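Long-range contacts in VP1 (Merkel cell polyomavirus, PDB 4FMH), which forms the pentameric building units of the viral capsid and, in this jelly-roll portion, binds sialylated glycans through a site required for infection: residues Q23-L28 and P275-V280; A69-R74 and I253-I258; E93-K98 and N279-K284. One frame throughout, in Å; residues are numbered along the deposited sequence.

Interaction 1. Residues Q23-L28 and P275-V280; sequences QIELYL and PRYFNV
Ile-24, Leu-26 and Leu-28 pair through their backbones with Val-280, Phe-278 and Arg-276, so that the strand 23-28 runs antiparallel to 276-280 at an angle of 172°. Each of these three pairs closes a ring of two N-H...O=C bonds. The shortest, 2.8 Å, runs from Leu-28 N to Arg-276 O, and the straightest joins Ile-24 N to Val-280 O. Between the rings lie the non-hydrogen-bonded pairs, where CA-H groups lean on carbonyls, as Tyr-27 CA does on Arg-276 O at 3.2 Å.

A mainly apolar face carries Leu-26, Leu-28 and Phe-278. Leu-28 CD1 stands 3.9 Å from Phe-278 CE1, while in one of its two conformers Leu-26 reaches back with CD2, 4.1 Å from Phe-278 CB. Ile-253 of the strand 250-263 packs against this face. Arg-276 lies on it too, its guanidinium salt-bridged to Asp-257.

Polar groups meet on the other face. Tyr-277 CG is anti to its own N (chi1 167°), carrying the ring along its strand and across toward Glu-25. Tyr-277 OH is 3.2 Å from Glu-25 OE2, but the angle is too poor for a hydrogen bond; carboxylate and ring are nearly perpendicular. Ser-205 and Pro-204 of a neighbouring subunit pack on Glu-25 and Tyr-277. With one mainly apolar face turned inward and the other toward the next subunit, the pair forms part of VP1's jelly-roll beta sandwich.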
ATOM      1  N   GLN B  23     -19.700  11.763 -27.031  0.70 26.76           N
ATOM      2  CA  GLN B  23     -18.395  11.390 -26.511  0.70 26.30           C
ATOM      3  C   GLN B  23     -17.412  12.463 -26.937  0.70 25.63           C
ATOM      4  O   GLN B  23     -17.249  12.742 -28.127  0.70 27.75           O
ATOM      5  CB  GLN B  23     -17.946  10.037 -27.069  0.70 27.82           C
ATOM      6  CG  GLN B  23     -18.888   8.876 -26.774  0.70 33.10           C
ATOM      7  CD  GLN B  23     -18.631   8.223 -25.430  0.70 33.52           C
ATOM      8  OE1 GLN B  23     -17.835   8.711 -24.625  0.70 34.16           O
ATOM      9  NE2 GLN B  23     -19.304   7.102 -25.184  0.70 35.13           N
ATOM     10  N   ILE B  24     -16.777  13.083 -25.943  0.60 22.61           N
ATOM     11  CA  ILE B  24     -15.803  14.159 -26.153  0.60 22.05           C
ATOM     12  C   ILE B  24     -14.391  13.677 -25.784  0.60 20.91           C
ATOM     13  O   ILE B  24     -14.210  13.053 -24.739  0.60 18.87           O
ATOM     14  CB  ILE B  24     -16.189  15.429 -25.326  0.60 21.08           C
ATOM     15  CG1 ILE B  24     -17.452  16.105 -25.902  0.60 22.32           C
ATOM     16  CG2 ILE B  24     -15.016  16.418 -25.199  0.60 21.20           C
ATOM     17  CD1 ILE B  24     -17.305  16.682 -27.316  0.60 23.38           C
ATOM     18  N   GLU B  25     -13.412  13.967 -26.649  1.00 21.14           N
ATOM     19  CA  GLU B  25     -12.013  13.567 -26.451  1.00 21.07           C
ATOM     20  C   GLU B  25     -11.117  14.801 -26.404  1.00 20.60           C
ATOM     21  O   GLU B  25     -11.318  15.739 -27.172  1.00 20.67           O
ATOM     22  CB  GLU B  25     -11.532  12.694 -27.604  1.00 25.01           C
ATOM     23  CG  GLU B  25     -11.921  11.235 -27.536  1.00 34.60           C
ATOM     24  CD  GLU B  25     -11.056  10.362 -28.448  1.00 41.26           C
ATOM     25  OE1 GLU B  25     -10.007  10.846 -28.933  1.00 42.19           O
ATOM     26  OE2 GLU B  25     -11.420   9.188 -28.671  1.00 47.78           O
ATOM     27  N   LEU B  26     -10.128  14.782 -25.519  0.60 18.27           N
ATOM     28  CA  LEU B  26      -9.092  15.806 -25.511  0.60 17.17           C
ATOM     29  C   LEU B  26      -7.887  15.322 -24.731  0.60 16.07           C
ATOM     30  O   LEU B  26      -7.926  14.295 -24.048  0.60 14.54           O
ATOM     31  CB  LEU B  26      -9.590  17.129 -24.907  0.60 17.60           C
ATOM     32  CG  LEU B  26      -9.986  17.126 -23.425  0.60 14.66           C
ATOM     33  CD1 LEU B  26      -9.598  18.434 -22.726  0.60 17.46           C
ATOM     34  CD2 LEU B  26     -11.469  16.854 -23.286  0.60 15.27           C
ATOM     35  N   TYR B  27      -6.815  16.088 -24.851  1.00 15.96           N
ATOM     36  CA  TYR B  27      -5.626  15.909 -24.041  1.00 15.53           C
ATOM     37  C   TYR B  27      -5.172  17.283 -23.572  1.00 14.77           C
ATOM     38  O   TYR B  27      -5.429  18.296 -24.236  1.00 15.41           O
ATOM     39  CB  TYR B  27      -4.523  15.170 -24.811  1.00 15.36           C
ATOM     40  CG  TYR B  27      -3.970  15.935 -25.994  1.00 19.22           C
ATOM     41  CD1 TYR B  27      -2.926  16.852 -25.830  1.00 19.88           C
ATOM     42  CD2 TYR B  27      -4.483  15.740 -27.280  1.00 21.80           C
ATOM     43  CE1 TYR B  27      -2.416  17.564 -26.913  1.00 20.29           C
ATOM     44  CE2 TYR B  27      -3.980  16.447 -28.372  1.00 22.66           C
ATOM     45  CZ  TYR B  27      -2.941  17.351 -28.178  1.00 24.06           C
ATOM     46  OH  TYR B  27      -2.433  18.052 -29.244  1.00 26.91           O
ATOM     47  N   LEU B  28      -4.503  17.311 -22.428  1.00 12.06           N
ATOM     48  CA  LEU B  28      -3.954  18.538 -21.891  1.00 12.76           C
ATOM     49  C   LEU B  28      -2.476  18.327 -21.611  1.00 13.34           C
ATOM     50  O   LEU B  28      -2.110  17.459 -20.814  1.00 11.31           O
ATOM     51  CB  LEU B  28      -4.682  18.939 -20.601  1.00 11.18           C
ATOM     52  CG  LEU B  28      -6.097  19.521 -20.739  1.00 14.55           C
ATOM     53  CD1 LEU B  28      -6.782  19.613 -19.369  1.00 14.68           C
ATOM     54  CD2 LEU B  28      -6.059  20.896 -21.409  1.00 15.44           C
ATOM     55  N   PRO B 275       1.421  14.728 -19.744  1.00 11.02           N
ATOM     56  CA  PRO B 275       0.100  15.083 -20.267  1.00 10.53           C
ATOM     57  C   PRO B 275      -0.964  14.122 -19.756  1.00 11.72           C
ATOM     58  O   PRO B 275      -0.645  13.025 -19.269  1.00 10.87           O
ATOM     59  CB  PRO B 275       0.244  14.883 -21.786  1.00 11.61           C
ATOM     60  CG  PRO B 275       1.688  14.608 -22.038  1.00 13.81           C
ATOM     61  CD  PRO B 275       2.227  14.040 -20.768  1.00  9.68           C
ATOM     62  N   ARG B 276      -2.219  14.537 -19.886  1.00 11.36           N
ATOM     63  CA  ARG B 276      -3.349  13.721 -19.501  1.00 11.11           C
ATOM     64  C   ARG B 276      -4.399  13.713 -20.611  1.00 11.86           C
ATOM     65  O   ARG B 276      -4.709  14.752 -21.214  1.00 11.99           O
ATOM     66  CB  ARG B 276      -3.957  14.225 -18.189  1.00 10.30           C
ATOM     67  CG  ARG B 276      -5.071  13.323 -17.648  1.00 11.96           C
ATOM     68  CD  ARG B 276      -5.640  13.857 -16.342  1.00 12.00           C
ATOM     69  NE  ARG B 276      -4.842  13.460 -15.182  1.00  9.67           N
ATOM     70  CZ  ARG B 276      -5.029  12.337 -14.495  1.00 12.57           C
ATOM     71  NH1 ARG B 276      -5.976  11.481 -14.854  1.00 10.99           N
ATOM     72  NH2 ARG B 276      -4.257  12.065 -13.449  1.00  9.98           N
ATOM     73  N   TYR B 277      -4.917  12.520 -20.876  1.00 11.07           N
ATOM     74  CA  TYR B 277      -5.980  12.303 -21.841  1.00 12.13           C
ATOM     75  C   TYR B 277      -7.324  12.117 -21.144  1.00 11.55           C
ATOM     76  O   TYR B 277      -7.384  11.548 -20.053  1.00 10.72           O
ATOM     77  CB  TYR B 277      -5.646  11.075 -22.703  1.00 12.81           C
ATOM     78  CG  TYR B 277      -6.812  10.584 -23.526  1.00 14.94           C
ATOM     79  CD1 TYR B 277      -7.120  11.169 -24.754  1.00 17.75           C
ATOM     80  CD2 TYR B 277      -7.625   9.549 -23.061  1.00 15.59           C
ATOM     81  CE1 TYR B 277      -8.206  10.726 -25.506  1.00 19.01           C
ATOM     82  CE2 TYR B 277      -8.710   9.099 -23.810  1.00 19.38           C
ATOM     83  CZ  TYR B 277      -8.987   9.690 -25.026  1.00 18.33           C
ATOM     84  OH  TYR B 277     -10.061   9.237 -25.759  1.00 25.80           O
ATOM     85  N   PHE B 278      -8.393  12.591 -21.791  1.00 11.56           N
ATOM     86  CA  PHE B 278      -9.761  12.468 -21.295  1.00 11.16           C
ATOM     87  C   PHE B 278     -10.708  12.036 -22.407  1.00 12.12           C
ATOM     88  O   PHE B 278     -10.655  12.570 -23.526  1.00 12.47           O
ATOM     89  CB  PHE B 278     -10.298  13.805 -20.784  1.00 11.03           C
ATOM     90  CG  PHE B 278      -9.460  14.449 -19.729  1.00 12.71           C
ATOM     91  CD1 PHE B 278      -8.373  15.243 -20.077  1.00 13.31           C
ATOM     92  CD2 PHE B 278      -9.797  14.314 -18.385  1.00 12.96           C
ATOM     93  CE1 PHE B 278      -7.605  15.860 -19.101  1.00 13.82           C
ATOM     94  CE2 PHE B 278      -9.034  14.932 -17.394  1.00 13.65           C
ATOM     95  CZ  PHE B 278      -7.945  15.712 -17.756  1.00 15.75           C
ATOM     96  N   ASN B 279     -11.578  11.084 -22.080  1.00 10.99           N
ATOM     97  CA  ASN B 279     -12.753  10.762 -22.897  1.00 14.28           C
ATOM     98  C   ASN B 279     -14.001  10.840 -22.006  1.00 14.89           C
ATOM     99  O   ASN B 279     -14.237   9.956 -21.184  1.00 13.66           O
ATOM    100  CB  ASN B 279     -12.616   9.371 -23.538  1.00 14.40           C
ATOM    101  CG  ASN B 279     -13.683   9.094 -24.600  1.00 20.26           C
ATOM    102  OD1 ASN B 279     -14.855   9.417 -24.428  1.00 23.61           O
ATOM    103  ND2 ASN B 279     -13.272   8.482 -25.699  1.00 29.20           N
ATOM    104  N   VAL B 280     -14.788  11.905 -22.176  1.00 15.46           N
ATOM    105  CA  VAL B 280     -15.950  12.169 -21.331  1.00 15.26           C
ATOM    106  C   VAL B 280     -17.238  11.805 -22.056  1.00 16.08           C
ATOM    107  O   VAL B 280     -17.452  12.227 -23.183  1.00 15.55           O
ATOM    108  CB  VAL B 280     -16.011  13.660 -20.906  1.00 15.57           C
ATOM    109  CG1 VAL B 280     -17.227  13.927 -20.030  1.00 14.54           C
ATOM    110  CG2 VAL B 280     -14.731  14.063 -20.183  1.00 14.20           C
TER

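Interaction 2. Residues A69-R74 and I253-I258; sequences AYSVAR and ISCADI
Tyr-70 lies against Cys-255 and Ala-256. Its CB is 4.0 Å from Cys-255 O, the same carbonyl that accepts a hydrogen bond from Ser-71 N at 2.8 Å. CG lies anti to the carbonyl carbon (chi1 -71°), which sends the ring along the flank of the partner strand. There CD1 touches Ala-256 CB at 3.9 Å, and CE1 passes the same methyl slightly farther off. The ring turns its edge to Cys-255 O. Its OH leaves the pair of strands for hydrogen bonds to Trp-200 O and the Tyr-132 hydroxyl, which fix the tip of the side chain.

Beyond Tyr-70 the strands zip together antiparallel at 164°. Ser-71 and Cys-255 exchange two backbone bonds, as do Ala-73 and Ile-253; of these, Ile-253 N to Ala-73 O is the straightest at 173°. Ser-71 CB rests 3.9 Å from Cys-255 SG, whereas its OG bonds to Asn-29 O. Across the intervening non-hydrogen-bonded pair, Val-72 CG2 approaches Ser-254 OG to 3.9 Å.

Buried near the centre of the chain, this antiparallel pair belongs to the jelly-roll beta sandwich, with 250-263 running between 71-76 and 131-138. The latter is bonded to it through Ala-136 and Met-134, and its Tyr-132 and Met-134 adjoin Ala-256 and Tyr-70. Leu-28 of strand 11-28 covers Ser-71, Ala-73 and Cys-255, while Phe-278 and Val-280 of strand 269-287 pack on Ile-253.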
ATOM      1  N   ALA B  69       1.627  24.922 -12.826  1.00 11.04           N
ATOM      2  CA  ALA B  69       0.272  25.442 -12.761  1.00 11.28           C
ATOM      3  C   ALA B  69      -0.710  24.403 -13.296  1.00 11.67           C
ATOM      4  O   ALA B  69      -0.309  23.449 -13.965  1.00 12.25           O
ATOM      5  CB  ALA B  69       0.180  26.750 -13.561  1.00 11.34           C
ATOM      6  N   TYR B  70      -1.989  24.582 -12.972  1.00 13.03           N
ATOM      7  CA  TYR B  70      -3.042  23.698 -13.450  1.00 13.28           C
ATOM      8  C   TYR B  70      -3.218  23.795 -14.956  1.00 13.46           C
ATOM      9  O   TYR B  70      -3.019  24.861 -15.553  1.00 13.91           O
ATOM     10  CB  TYR B  70      -4.369  24.015 -12.749  1.00 13.55           C
ATOM     11  CG  TYR B  70      -4.385  23.598 -11.294  1.00 15.48           C
ATOM     12  CD1 TYR B  70      -4.612  22.263 -10.926  1.00 11.75           C
ATOM     13  CD2 TYR B  70      -4.148  24.533 -10.283  1.00 14.12           C
ATOM     14  CE1 TYR B  70      -4.611  21.880  -9.585  1.00 13.43           C
ATOM     15  CE2 TYR B  70      -4.141  24.162  -8.951  1.00 16.33           C
ATOM     16  CZ  TYR B  70      -4.372  22.839  -8.601  1.00 16.13           C
ATOM     17  OH  TYR B  70      -4.361  22.491  -7.262  1.00 14.46           O
ATOM     18  N   SER B  71      -3.568  22.670 -15.568  1.00 13.26           N
ATOM     19  CA  SER B  71      -3.999  22.664 -16.957  1.00 13.65           C
ATOM     20  C   SER B  71      -5.507  22.789 -16.961  1.00 13.23           C
ATOM     21  O   SER B  71      -6.174  22.275 -16.061  1.00 10.67           O
ATOM     22  CB  SER B  71      -3.581  21.377 -17.676  1.00 13.88           C
ATOM     23  OG  SER B  71      -2.176  21.325 -17.824  1.00 15.76           O
ATOM     24  N   VAL B  72      -6.041  23.480 -17.963  1.00 13.66           N
ATOM     25  CA  VAL B  72      -7.490  23.617 -18.103  1.00 16.34           C
ATOM     26  C   VAL B  72      -7.898  23.897 -19.549  1.00 16.32           C
ATOM     27  O   VAL B  72      -7.205  24.609 -20.288  1.00 15.86           O
ATOM     28  CB  VAL B  72      -8.101  24.656 -17.092  1.00 17.03           C
ATOM     29  CG1 VAL B  72      -7.298  25.931 -17.056  1.00 19.56           C
ATOM     30  CG2 VAL B  72      -9.574  24.949 -17.391  1.00 19.11           C
ATOM     31  N   ALA B  73      -9.007  23.289 -19.952  1.00 16.42           N
ATOM     32  CA  ALA B  73      -9.644  23.601 -21.226  1.00 17.09           C
ATOM     33  C   ALA B  73     -11.149  23.697 -21.043  1.00 17.96           C
ATOM     34  O   ALA B  73     -11.728  22.991 -20.210  1.00 15.85           O
ATOM     35  CB  ALA B  73      -9.297  22.547 -22.284  1.00 17.03           C
ATOM     36  N   ARG B  74     -11.765  24.590 -21.818  1.00 19.68           N
ATOM     37  CA  ARG B  74     -13.214  24.618 -21.987  1.00 19.85           C
ATOM     38  C   ARG B  74     -13.552  24.019 -23.353  1.00 21.01           C
ATOM     39  O   ARG B  74     -13.054  24.486 -24.379  1.00 21.58           O
ATOM     40  CB  ARG B  74     -13.753  26.048 -21.885  1.00 20.72           C
ATOM     41  CG  ARG B  74     -15.281  26.147 -21.998  1.00 21.31           C
ATOM     42  CD  ARG B  74     -15.751  27.586 -22.179  1.00 22.66           C
ATOM     43  NE  ARG B  74     -17.201  27.668 -22.375  1.00 24.68           N
ATOM     44  CZ  ARG B  74     -17.827  27.457 -23.534  1.00 27.73           C
ATOM     45  NH1 ARG B  74     -17.144  27.140 -24.628  1.00 27.07           N
ATOM     46  NH2 ARG B  74     -19.152  27.554 -23.600  1.00 29.42           N
ATOM     47  N   ILE B 253     -12.510  21.010 -18.197  1.00 14.18           N
ATOM     48  CA  ILE B 253     -11.606  19.910 -17.879  1.00 13.74           C
ATOM     49  C   ILE B 253     -10.315  20.491 -17.318  1.00 14.09           C
ATOM     50  O   ILE B 253      -9.672  21.321 -17.970  1.00 13.51           O
ATOM     51  CB  ILE B 253     -11.318  19.058 -19.135  1.00 15.12           C
ATOM     52  CG1 ILE B 253     -12.651  18.675 -19.812  1.00 18.22           C
ATOM     53  CG2 ILE B 253     -10.396  17.876 -18.794  1.00 12.74           C
ATOM     54  CD1 ILE B 253     -12.820  17.227 -20.173  1.00 24.25           C
ATOM     55  N   SER B 254      -9.950  20.054 -16.111  1.00 12.87           N
ATOM     56  CA  SER B 254      -8.797  20.592 -15.397  1.00 13.12           C
ATOM     57  C   SER B 254      -7.929  19.460 -14.896  1.00 12.05           C
ATOM     58  O   SER B 254      -8.443  18.386 -14.575  1.00 12.26           O
ATOM     59  CB  SER B 254      -9.255  21.414 -14.189  1.00 12.98           C
ATOM     60  OG  SER B 254     -10.270  22.333 -14.547  1.00 17.90           O
ATOM     61  N   CYS B 255      -6.624  19.695 -14.793  1.00 11.54           N
ATOM     62  CA  CYS B 255      -5.736  18.667 -14.236  1.00 10.89           C
ATOM     63  C   CYS B 255      -4.342  19.173 -13.872  1.00 10.86           C
ATOM     64  O   CYS B 255      -3.962  20.305 -14.190  1.00 11.05           O
ATOM     65  CB  CYS B 255      -5.633  17.469 -15.197  1.00 10.44           C
ATOM     66  SG  CYS B 255      -4.760  17.818 -16.729  1.00 15.95           S
ATOM     67  N   ALA B 256      -3.594  18.316 -13.188  1.00 10.62           N
ATOM     68  CA  ALA B 256      -2.183  18.559 -12.894  1.00 10.95           C
ATOM     69  C   ALA B 256      -1.556  17.205 -12.665  1.00 11.24           C
ATOM     70  O   ALA B 256      -2.147  16.365 -11.978  1.00 11.72           O
ATOM     71  CB  ALA B 256      -2.026  19.425 -11.658  1.00 11.01           C
ATOM     72  N   ASP B 257      -0.386  16.978 -13.258  1.00  9.68           N
ATOM     73  CA  ASP B 257       0.323  15.715 -13.049  1.00 10.45           C
ATOM     74  C   ASP B 257       1.831  15.890 -12.944  1.00 10.15           C
ATOM     75  O   ASP B 257       2.560  15.705 -13.925  1.00 10.83           O
ATOM     76  CB  ASP B 257      -0.042  14.699 -14.134  1.00  9.51           C
ATOM     77  CG  ASP B 257      -1.503  14.276 -14.057  1.00 13.51           C
ATOM     78  OD1 ASP B 257      -1.841  13.458 -13.169  1.00 12.43           O
ATOM     79  OD2 ASP B 257      -2.312  14.786 -14.868  1.00 13.50           O
ATOM     80  N   ILE B 258       2.280  16.266 -11.748  1.00  9.81           N
ATOM     81  CA  ILE B 258       3.708  16.351 -11.429  1.00  9.44           C
ATOM     82  C   ILE B 258       4.184  14.940 -11.102  1.00  9.27           C
ATOM     83  O   ILE B 258       3.592  14.266 -10.255  1.00  7.40           O
ATOM     84  CB  ILE B 258       3.975  17.311 -10.254  1.00  9.46           C
ATOM     85  CG1 ILE B 258       3.536  18.732 -10.630  1.00 10.64           C
ATOM     86  CG2 ILE B 258       5.466  17.277  -9.856  1.00  8.28           C
ATOM     87  CD1 ILE B 258       3.408  19.706  -9.444  1.00 10.79           C
TER

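Interaction 3. Residues E93-K98 and N279-K284; sequences EAISVK and NVTLRK
A classic beta bulge interrupts the antiparallel pairing here: Ile-95 and Ser-96 together face Thr-281, and the register slips by one residue between Ala-94 and Ser-96. Ile-95 N donates to Thr-281 O at 2.9 Å, and Thr-281 N donates in turn to Ser-96 O. Regular pairs resume on both sides, Glu-93 with Arg-283 and Lys-98 with Asn-279, and the short strand axes make an angle of 137°.

Glu-93 and Arg-283 extend side by side in the same direction. Their salt bridge is a side-on, two-nitrogen grip: NE of Arg-283 bonds to OE1 of Glu-93 at 2.8 Å, and NH2 to OE2 at 3.1 Å. Both oxygens lie close to the guanidinium plane, but the nitrogens approach from above the carboxylate, the two planes being 56° apart. Ile-95 CG2 lies over one face of the guanidinium, toward its rim, 3.4 Å from Arg-283 NE. With chi1 69°, Ile-95 CG1 sits between N and carbonyl carbon and meets Thr-281 CG2, and CG2, anti to the carbonyl carbon, is directed at Arg-283. On the opposite side of the sheet, Val-97 CG2 and Val-280 CG2 touch at 3.7 Å, and Ala-94 CB packs on Val-280 CG1.

Arg-285 also bridges to Glu-93 OE1, and Gly-243 N bonds to OE2. One buried carboxylate thus faces two arginines, which would be expected to favour its ionised form and to offset the closeness of the two guanidinium groups.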
ATOM      1  N   GLU B  93     -25.063  16.724 -19.719  1.00 18.96           N
ATOM      2  CA  GLU B  93     -24.738  16.215 -18.388  1.00 18.25           C
ATOM      3  C   GLU B  93     -23.597  15.212 -18.514  1.00 17.22           C
ATOM      4  O   GLU B  93     -23.745  14.191 -19.185  1.00 17.28           O
ATOM      5  CB  GLU B  93     -25.973  15.550 -17.778  1.00 19.17           C
ATOM      6  CG  GLU B  93     -25.765  14.889 -16.418  1.00 19.21           C
ATOM      7  CD  GLU B  93     -26.926  13.990 -16.013  1.00 21.54           C
ATOM      8  OE1 GLU B  93     -27.868  13.794 -16.823  1.00 20.79           O
ATOM      9  OE2 GLU B  93     -26.891  13.473 -14.880  1.00 20.05           O
ATOM     10  N   ALA B  94     -22.463  15.504 -17.878  1.00 16.69           N
ATOM     11  CA  ALA B  94     -21.308  14.598 -17.899  1.00 15.76           C
ATOM     12  C   ALA B  94     -21.545  13.429 -16.955  1.00 16.24           C
ATOM     13  O   ALA B  94     -21.769  13.632 -15.761  1.00 16.22           O
ATOM     14  CB  ALA B  94     -20.032  15.341 -17.510  1.00 15.11           C
ATOM     15  N   ILE B  95     -21.503  12.207 -17.480  1.00 15.56           N
ATOM     16  CA  ILE B  95     -21.866  11.038 -16.667  1.00 16.52           C
ATOM     17  C   ILE B  95     -20.697  10.111 -16.313  1.00 16.04           C
ATOM     18  O   ILE B  95     -20.728   9.436 -15.280  1.00 15.54           O
ATOM     19  CB  ILE B  95     -23.066  10.248 -17.257  1.00 17.46           C
ATOM     20  CG1 ILE B  95     -22.689   9.537 -18.568  1.00 17.46           C
ATOM     21  CG2 ILE B  95     -24.280  11.184 -17.427  1.00 17.92           C
ATOM     22  CD1 ILE B  95     -23.813   8.669 -19.143  1.00 19.88           C
ATOM     23  N   SER B  96     -19.672  10.091 -17.157  1.00 15.27           N
ATOM     24  CA  SER B  96     -18.477   9.293 -16.885  1.00 15.19           C
ATOM     25  C   SER B  96     -17.296   9.816 -17.674  1.00 14.97           C
ATOM     26  O   SER B  96     -17.464  10.548 -18.652  1.00 14.83           O
ATOM     27  CB  SER B  96     -18.709   7.811 -17.214  1.00 16.59           C
ATOM     28  OG  SER B  96     -19.078   7.636 -18.573  1.00 18.90           O
ATOM     29  N   VAL B  97     -16.099   9.435 -17.233  1.00 13.66           N
ATOM     30  CA  VAL B  97     -14.871   9.822 -17.900  1.00 14.31           C
ATOM     31  C   VAL B  97     -13.857   8.686 -17.831  1.00 14.40           C
ATOM     32  O   VAL B  97     -13.737   8.007 -16.806  1.00 13.81           O
ATOM     33  CB  VAL B  97     -14.271  11.140 -17.307  1.00 14.05           C
ATOM     34  CG1 VAL B  97     -14.022  11.017 -15.800  1.00 15.14           C
ATOM     35  CG2 VAL B  97     -12.991  11.552 -18.041  1.00 13.92           C
ATOM     36  N   LYS B  98     -13.157   8.478 -18.939  1.00 14.05           N
ATOM     37  CA  LYS B  98     -11.954   7.660 -18.960  1.00 14.65           C
ATOM     38  C   LYS B  98     -10.798   8.627 -19.082  1.00 14.11           C
ATOM     39  O   LYS B  98     -10.749   9.438 -20.010  1.00 13.59           O
ATOM     40  CB  LYS B  98     -11.939   6.700 -20.153  1.00 15.73           C
ATOM     41  CG  LYS B  98     -12.865   5.514 -20.023  1.00 22.13           C
ATOM     42  CD  LYS B  98     -12.567   4.503 -21.112  1.00 27.64           C
ATOM     43  CE  LYS B  98     -13.188   3.156 -20.805  1.00 31.86           C
ATOM     44  NZ  LYS B  98     -12.877   2.184 -21.886  1.00 33.82           N
ATOM     45  N   ASN B 279     -11.578  11.084 -22.080  1.00 10.99           N
ATOM     46  CA  ASN B 279     -12.753  10.762 -22.897  1.00 14.28           C
ATOM     47  C   ASN B 279     -14.001  10.840 -22.006  1.00 14.89           C
ATOM     48  O   ASN B 279     -14.237   9.956 -21.184  1.00 13.66           O
ATOM     49  CB  ASN B 279     -12.616   9.371 -23.538  1.00 14.40           C
ATOM     50  CG  ASN B 279     -13.683   9.094 -24.600  1.00 20.26           C
ATOM     51  OD1 ASN B 279     -14.855   9.417 -24.428  1.00 23.61           O
ATOM     52  ND2 ASN B 279     -13.272   8.482 -25.699  1.00 29.20           N
ATOM     53  N   VAL B 280     -14.788  11.905 -22.176  1.00 15.46           N
ATOM     54  CA  VAL B 280     -15.950  12.169 -21.331  1.00 15.26           C
ATOM     55  C   VAL B 280     -17.238  11.805 -22.056  1.00 16.08           C
ATOM     56  O   VAL B 280     -17.452  12.227 -23.183  1.00 15.55           O
ATOM     57  CB  VAL B 280     -16.011  13.660 -20.906  1.00 15.57           C
ATOM     58  CG1 VAL B 280     -17.227  13.927 -20.030  1.00 14.54           C
ATOM     59  CG2 VAL B 280     -14.731  14.063 -20.183  1.00 14.20           C
ATOM     60  N   THR B 281     -18.087  11.014 -21.404  1.00 15.81           N
ATOM     61  CA  THR B 281     -19.397  10.662 -21.943  1.00 17.10           C
ATOM     62  C   THR B 281     -20.436  11.600 -21.359  1.00 17.48           C
ATOM     63  O   THR B 281     -20.503  11.780 -20.141  1.00 17.08           O
ATOM     64  CB  THR B 281     -19.777   9.195 -21.616  1.00 18.57           C
ATOM     65  OG1 THR B 281     -18.810   8.315 -22.192  1.00 18.15           O
ATOM     66  CG2 THR B 281     -21.158   8.836 -22.164  1.00 18.82           C
ATOM     67  N   LEU B 282     -21.244  12.198 -22.232  1.00 18.07           N
ATOM     68  CA  LEU B 282     -22.297  13.104 -21.794  1.00 18.99           C
ATOM     69  C   LEU B 282     -23.655  12.699 -22.358  1.00 19.79           C
ATOM     70  O   LEU B 282     -23.745  12.115 -23.439  1.00 19.89           O
ATOM     71  CB  LEU B 282     -21.974  14.557 -22.164  1.00 19.13           C
ATOM     72  CG  LEU B 282     -20.599  15.111 -21.763  1.00 19.39           C
ATOM     73  CD1 LEU B 282     -19.631  14.982 -22.924  1.00 20.11           C
ATOM     74  CD2 LEU B 282     -20.708  16.568 -21.334  1.00 20.46           C
ATOM     75  N   ARG B 283     -24.708  12.999 -21.608  1.00 19.72           N
ATOM     76  CA  ARG B 283     -26.070  12.756 -22.071  1.00 21.07           C
ATOM     77  C   ARG B 283     -26.895  14.033 -21.944  1.00 22.23           C
ATOM     78  O   ARG B 283     -26.547  14.928 -21.172  1.00 21.26           O
ATOM     79  CB  ARG B 283     -26.724  11.618 -21.278  1.00 21.25           C
ATOM     80  CG  ARG B 283     -26.969  11.950 -19.814  1.00 21.27           C
ATOM     81  CD  ARG B 283     -27.650  10.825 -19.077  1.00 21.40           C
ATOM     82  NE  ARG B 283     -27.683  11.108 -17.646  1.00 22.58           N
ATOM     83  CZ  ARG B 283     -27.837  10.190 -16.699  1.00 22.81           C
ATOM     84  NH1 ARG B 283     -27.984   8.915 -17.022  1.00 21.85           N
ATOM     85  NH2 ARG B 283     -27.844  10.554 -15.426  1.00 21.12           N
ATOM     86  N   LYS B 284     -27.983  14.113 -22.705  1.00 22.57           N
ATOM     87  CA  LYS B 284     -28.878  15.264 -22.649  1.00 24.39           C
ATOM     88  C   LYS B 284     -29.823  15.149 -21.453  1.00 24.11           C
ATOM     89  O   LYS B 284     -30.396  14.089 -21.201  1.00 23.31           O
ATOM     90  CB  LYS B 284     -29.674  15.388 -23.948  1.00 26.24           C
ATOM     91  CG  LYS B 284     -28.836  15.679 -25.187  1.00 29.32           C
ATOM     92  CD  LYS B 284     -29.701  15.644 -26.447  1.00 33.03           C
ATOM     93  CE  LYS B 284     -28.867  15.800 -27.705  1.00 35.71           C
ATOM     94  NZ  LYS B 284     -29.707  15.821 -28.935  1.00 38.06           N
TER

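Overall arrangement
The strand 269-287 ties the set together: interaction 1 lies along one of its edges and interaction 3 along the other, sharing Asn-279 and Val-280, with centres about 11 Å apart. Interaction 2 belongs to the neighbouring strand 250-263, also about 11 Å from interaction 1 between centres. Ile-253 is the common core residue, with its CG2 3.4 Å from Phe-278 CZ and its CD1 3.7 Å from Val-280 CG2. A salt bridge of 2.8 Å from Arg-276 NH2 to Asp-257 OD1 adds a polar link between interactions 1 and 2. None of the three includes a residue of the glycan pocket, formed by Trp-45, Tyr-50, Asp-51, Asp-114, Lys-264, Ser-266 and Lys-268; they belong to the jelly-roll framework.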